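Local structure of S-M checkpoint control protein RAD4 (Schizosaccharomyces pombe, 4BMD) at residues L110-T115 and K127-L132; S123-A128 and W178-I183. The protein acts as a signalling adaptor essential for DNA replication and for the checkpoint that couples S phase to mitosis, here represented by its third and fourth BRCT domains. All blocks are in the same frame, centred on the assembly; numbering follows the deposited sequence.

Contact 1: L110-T115 and K127-L132; sequences LSIHLT and KALTIL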
# COMPACT_ATOMS: atom_id res chain seq x y z
N LEU A 110 4.04 10.36 14.16
CA LEU A 110 2.77 10.80 13.58
C LEU A 110 1.64 9.82 13.86
O LEU A 110 1.71 8.65 13.50
CB LEU A 110 2.91 11.00 12.07
CG LEU A 110 3.83 12.13 11.59
CD1 LEU A 110 3.83 12.22 10.08
CD2 LEU A 110 3.42 13.46 12.21
N SER A 111 0.60 10.32 14.53
CA SER A 111 -0.59 9.52 14.79
C SER A 111 -1.64 9.80 13.71
O SER A 111 -2.09 10.93 13.55
CB SER A 111 -1.15 9.83 16.18
OG SER A 111 -1.40 11.21 16.33
N ILE A 112 -2.01 8.76 12.97
CA ILE A 112 -2.92 8.93 11.84
C ILE A 112 -4.18 8.08 11.96
O ILE A 112 -4.12 6.90 12.28
CB ILE A 112 -2.21 8.58 10.51
CG1 ILE A 112 -0.87 9.31 10.40
CG2 ILE A 112 -3.10 8.91 9.32
CD1 ILE A 112 -0.12 9.03 9.11
N HIS A 113 -5.33 8.71 11.69
CA HIS A 113 -6.59 7.99 11.60
C HIS A 113 -7.13 8.08 10.17
O HIS A 113 -7.12 9.15 9.56
CB HIS A 113 -7.61 8.54 12.59
CG HIS A 113 -8.97 7.91 12.47
ND1 HIS A 113 -9.19 6.58 12.76
CD2 HIS A 113 -10.16 8.42 12.09
CE1 HIS A 113 -10.47 6.30 12.56
NE2 HIS A 113 -11.08 7.40 12.15
N LEU A 114 -7.62 6.95 9.65
CA LEU A 114 -8.08 6.88 8.27
C LEU A 114 -9.60 6.90 8.18
O LEU A 114 -10.29 6.30 8.99
CB LEU A 114 -7.54 5.61 7.61
CG LEU A 114 -6.04 5.35 7.75
CD1 LEU A 114 -5.67 3.99 7.17
CD2 LEU A 114 -5.24 6.46 7.09
N THR A 115 -10.12 7.60 7.17
CA THR A 115 -11.56 7.65 6.93
C THR A 115 -11.88 7.64 5.44
O THR A 115 -11.23 8.32 4.65
CB THR A 115 -12.21 8.88 7.61
OG1 THR A 115 -13.62 8.89 7.35
CG2 THR A 115 -11.59 10.18 7.10
N LYS A 127 -1.06 -1.11 6.95
CA LYS A 127 0.23 -1.78 6.97
C LYS A 127 1.32 -0.92 6.33
O LYS A 127 2.45 -0.89 6.81
CB LYS A 127 0.13 -3.13 6.26
CG LYS A 127 -0.84 -4.10 6.91
CD LYS A 127 -1.01 -5.37 6.10
CE LYS A 127 -1.95 -6.34 6.79
NZ LYS A 127 -2.21 -7.56 5.98
N ALA A 128 0.95 -0.23 5.26
CA ALA A 128 1.89 0.66 4.57
C ALA A 128 2.34 1.78 5.50
O ALA A 128 3.54 2.03 5.63
CB ALA A 128 1.25 1.23 3.32
N LEU A 129 1.38 2.44 6.14
CA LEU A 129 1.69 3.55 7.04
C LEU A 129 2.46 3.08 8.27
O LEU A 129 3.25 3.84 8.84
CB LEU A 129 0.41 4.27 7.46
CG LEU A 129 -0.23 5.17 6.40
CD1 LEU A 129 -1.61 5.63 6.84
CD2 LEU A 129 0.67 6.37 6.14
N THR A 130 2.23 1.84 8.68
CA THR A 130 2.90 1.29 9.86
C THR A 130 4.39 1.06 9.61
O THR A 130 5.22 1.49 10.40
CB THR A 130 2.23 -0.02 10.32
OG1 THR A 130 0.86 0.22 10.63
CG2 THR A 130 2.93 -0.56 11.56
N ILE A 131 4.72 0.39 8.51
CA ILE A 131 6.12 0.13 8.18
C ILE A 131 6.86 1.41 7.81
O ILE A 131 8.09 1.47 7.92
CB ILE A 131 6.28 -0.91 7.04
CG1 ILE A 131 5.58 -0.43 5.77
CG2 ILE A 131 5.74 -2.26 7.47
CD1 ILE A 131 5.71 -1.38 4.61
N LEU A 132 6.12 2.42 7.40
CA LEU A 132 6.72 3.71 7.06
C LEU A 132 7.06 4.52 8.31
O LEU A 132 7.67 5.58 8.21
CB LEU A 132 5.80 4.52 6.14
CG LEU A 132 5.75 4.05 4.68
CD1 LEU A 132 4.70 4.82 3.91
CD2 LEU A 132 7.12 4.20 4.02
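Leu129 turns its forked end to two side chains of the neighbouring strand, its CD1 methyl making the closer contact with Leu114 and its CD2 methyl the closer one with Ile112. The CD1 branch meets Leu114 head on: the two leucines point at one another end to end, with Leu129 CD1 3.7 Å from Leu114 CD2. Ile112 is met differently. Its side chain lies roughly perpendicular to that of Leu129, and Ile112 CD1 is 4.1 Å from Leu129 CD2, a looser approach than the first. In Leu129 the CD1 methyl continues the line of the side chain (chi2 170°) and is carried farthest toward the strand, whereas CD2 branches off toward the isoleucine. Ile112 answers with its longer arm: CG1 lies opposite the carbonyl carbon (chi1 -50°), and CD1 extends beyond it to the leucine.

The pairing is a compact case of how a beta-alpha-beta crossover is closed. Strand 111-115, an inner strand of the parallel sheet of BRCT 4, leads into helix 119-131, and the chain then returns to strand 135-137 beside it. Ile112 and Leu114 both direct their CB atoms toward the helix, while His113 between them directs its CB away. The nearest pair of CA atoms, Ile112 CA and Leu129 CA, is 8.6 Å apart, a separation that the meeting side chains bridge.

All three residues are buried, and their mutual contact is purely apolar. Leu129 also rests on Val136 of the returning strand, which extends the same packing across the crossover. On the other face of the sheet the chemistry changes: His113 ND1 is hydrogen-bonded to His137 O and His113 NE2 to Lys162 NZ.

Contact 2: S123-A128 and W178-I183; sequences SHLKKA and WLWNII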
# COMPACT_ATOMS: atom_id res chain seq x y z
N SER A 123 -6.87 -2.09 4.65
CA SER A 123 -5.95 -3.01 5.29
C SER A 123 -4.51 -2.78 4.83
O SER A 123 -3.59 -2.73 5.65
CB SER A 123 -6.36 -4.46 5.02
OG SER A 123 -5.49 -5.37 5.67
N HIS A 124 -4.32 -2.65 3.52
CA HIS A 124 -3.00 -2.40 2.96
C HIS A 124 -2.46 -1.04 3.35
O HIS A 124 -1.26 -0.87 3.57
CB HIS A 124 -3.04 -2.53 1.43
CG HIS A 124 -3.25 -3.93 0.95
ND1 HIS A 124 -3.84 -4.22 -0.27
CD2 HIS A 124 -2.95 -5.12 1.51
CE1 HIS A 124 -3.89 -5.53 -0.43
NE2 HIS A 124 -3.36 -6.10 0.63
N LEU A 125 -3.35 -0.05 3.45
CA LEU A 125 -2.96 1.30 3.80
C LEU A 125 -2.45 1.38 5.24
O LEU A 125 -1.48 2.08 5.52
CB LEU A 125 -4.11 2.28 3.60
CG LEU A 125 -3.75 3.76 3.69
CD1 LEU A 125 -2.61 4.07 2.74
CD2 LEU A 125 -4.95 4.63 3.38
N LYS A 126 -3.11 0.66 6.14
CA LYS A 126 -2.68 0.60 7.53
C LYS A 126 -1.27 0.01 7.63
O LYS A 126 -0.41 0.57 8.31
CB LYS A 126 -3.64 -0.26 8.36
CG LYS A 126 -5.01 0.36 8.58
CD LYS A 126 -5.87 -0.53 9.47
CE LYS A 126 -7.23 0.10 9.74
NZ LYS A 126 -8.09 -0.77 10.58
N LYS A 127 -1.06 -1.11 6.95
CA LYS A 127 0.23 -1.78 6.97
C LYS A 127 1.32 -0.92 6.33
O LYS A 127 2.45 -0.89 6.81
CB LYS A 127 0.13 -3.13 6.26
CG LYS A 127 -0.84 -4.10 6.91
CD LYS A 127 -1.01 -5.37 6.10
CE LYS A 127 -1.95 -6.34 6.79
NZ LYS A 127 -2.21 -7.56 5.98
N ALA A 128 0.95 -0.23 5.26
CA ALA A 128 1.89 0.66 4.57
C ALA A 128 2.34 1.78 5.50
O ALA A 128 3.54 2.03 5.63
CB ALA A 128 1.25 1.23 3.32
N TRP A 178 -1.95 13.53 -0.96
CA TRP A 178 -0.70 13.87 -0.28
C TRP A 178 0.14 12.64 0.01
O TRP A 178 1.36 12.64 -0.21
CB TRP A 178 -1.01 14.61 1.02
CG TRP A 178 0.15 14.72 1.96
CD1 TRP A 178 1.20 15.58 1.85
CD2 TRP A 178 0.37 13.96 3.15
NE1 TRP A 178 2.07 15.40 2.90
CE2 TRP A 178 1.59 14.40 3.71
CE3 TRP A 178 -0.33 12.94 3.79
CZ2 TRP A 178 2.11 13.86 4.88
CZ3 TRP A 178 0.19 12.40 4.95
CH2 TRP A 178 1.40 12.87 5.49
N LEU A 179 -0.50 11.58 0.49
CA LEU A 179 0.22 10.35 0.82
C LEU A 179 0.64 9.59 -0.44
O LEU A 179 1.75 9.05 -0.50
CB LEU A 179 -0.61 9.44 1.72
CG LEU A 179 0.06 8.12 2.08
CD1 LEU A 179 1.37 8.36 2.83
CD2 LEU A 179 -0.86 7.24 2.89
N TRP A 180 -0.24 9.54 -1.44
CA TRP A 180 0.10 8.87 -2.69
C TRP A 180 1.29 9.56 -3.36
O TRP A 180 2.14 8.90 -3.96
CB TRP A 180 -1.09 8.83 -3.65
CG TRP A 180 -2.31 8.10 -3.15
CD1 TRP A 180 -3.61 8.52 -3.24
CD2 TRP A 180 -2.35 6.82 -2.50
NE1 TRP A 180 -4.45 7.59 -2.68
CE2 TRP A 180 -3.70 6.53 -2.22
CE3 TRP A 180 -1.38 5.89 -2.12
CZ2 TRP A 180 -4.11 5.36 -1.58
CZ3 TRP A 180 -1.78 4.72 -1.48
CH2 TRP A 180 -3.13 4.47 -1.22
N ASN A 181 1.34 10.88 -3.26
CA ASN A 181 2.44 11.65 -3.82
C ASN A 181 3.77 11.32 -3.14
O ASN A 181 4.81 11.25 -3.79
CB ASN A 181 2.17 13.15 -3.72
CG ASN A 181 1.03 13.60 -4.61
OD1 ASN A 181 0.74 12.97 -5.63
ND2 ASN A 181 0.36 14.68 -4.22
N ILE A 182 3.72 11.11 -1.83
CA ILE A 182 4.91 10.72 -1.07
C ILE A 182 5.36 9.32 -1.47
O ILE A 182 6.55 9.08 -1.70
CB ILE A 182 4.65 10.78 0.45
CG1 ILE A 182 4.39 12.22 0.89
CG2 ILE A 182 5.82 10.19 1.22
CD1 ILE A 182 4.20 12.38 2.38
N ILE A 183 4.41 8.39 -1.55
CA ILE A 183 4.69 7.02 -1.93
C ILE A 183 5.29 6.93 -3.33
O ILE A 183 6.31 6.27 -3.54
CB ILE A 183 3.41 6.15 -1.89
CG1 ILE A 183 2.92 6.01 -0.45
CG2 ILE A 183 3.67 4.78 -2.48
CD1 ILE A 183 3.88 5.30 0.46
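Leu125 supplies both apolar contacts to helix 177-185 through a single methyl group, CD1. Against Leu179 the fit is close, with Leu125 CD1 3.6 Å from Leu179 CD2, and the two leucines run antiparallel alongside one another. Although the CB of Leu125 does not point at the opposing helix, its tip closes on it: CG is anti to the backbone N (chi1 -169°), and a chi2 of 54° sets the position of CD1. Leu179 is aimed more directly, its CG trans to the backbone N (chi1 179°) and its CB directed toward helix 119-131.

The second kind of contact is aliphatic against aromatic. The same Leu125 methyl approaches the six-membered end of the Trp180 indole, where Leu125 CD1 lies 4.0 Å from Trp180 CH2. It reaches the ring obliquely, and the one methyl is thus a neighbour of both Leu179 and Trp180, two consecutive residues of one helical turn.

In the BRCT fold, helices 119-131 and 177-185 pack together on one side of the four-stranded parallel sheet, and this junction is part of that helix pair. Leu125 CA and Leu179 CA lie 10.0 Å apart, and leucine side chains take up much of that span. Leu179 also touches Leu148 of strand 146-149, so the interhelical packing runs on into the sheet.

Polar and ring interactions flank the apolar contact. His124, one residue before Leu125, stacks on Trp75 and is hydrogen-bonded through NE2 to Glu78 OE1, tying this helix to helix 74-82 of BRCT 3. Trp180, partly exposed, makes an edge-to-face contact with His92, and its side chain comes within about 3 Å of a bound MES molecule, probably a crystallisation component.

How the contacts relate
Both contacts use helix 119-131 within BRCT 4, and their centres lie about 7 Å apart. Contact 1 sets the helix against the sheet and is made wholly by buried aliphatic residues; contact 2 sets it against a second helix and adds an indole at its partly exposed margin. The two merge into one core. Leu129 CD2 lies 3.7 Å from Leu179 CD2, and Leu114 CD1 is 3.9 Å from Leu125 CD2, so each leucine of the shared helix also packs on the other contact's partner. Farther along, Leu132 CD1 meets Ile183 CD1 at 3.6 Å, extending the apolar packing along the chain.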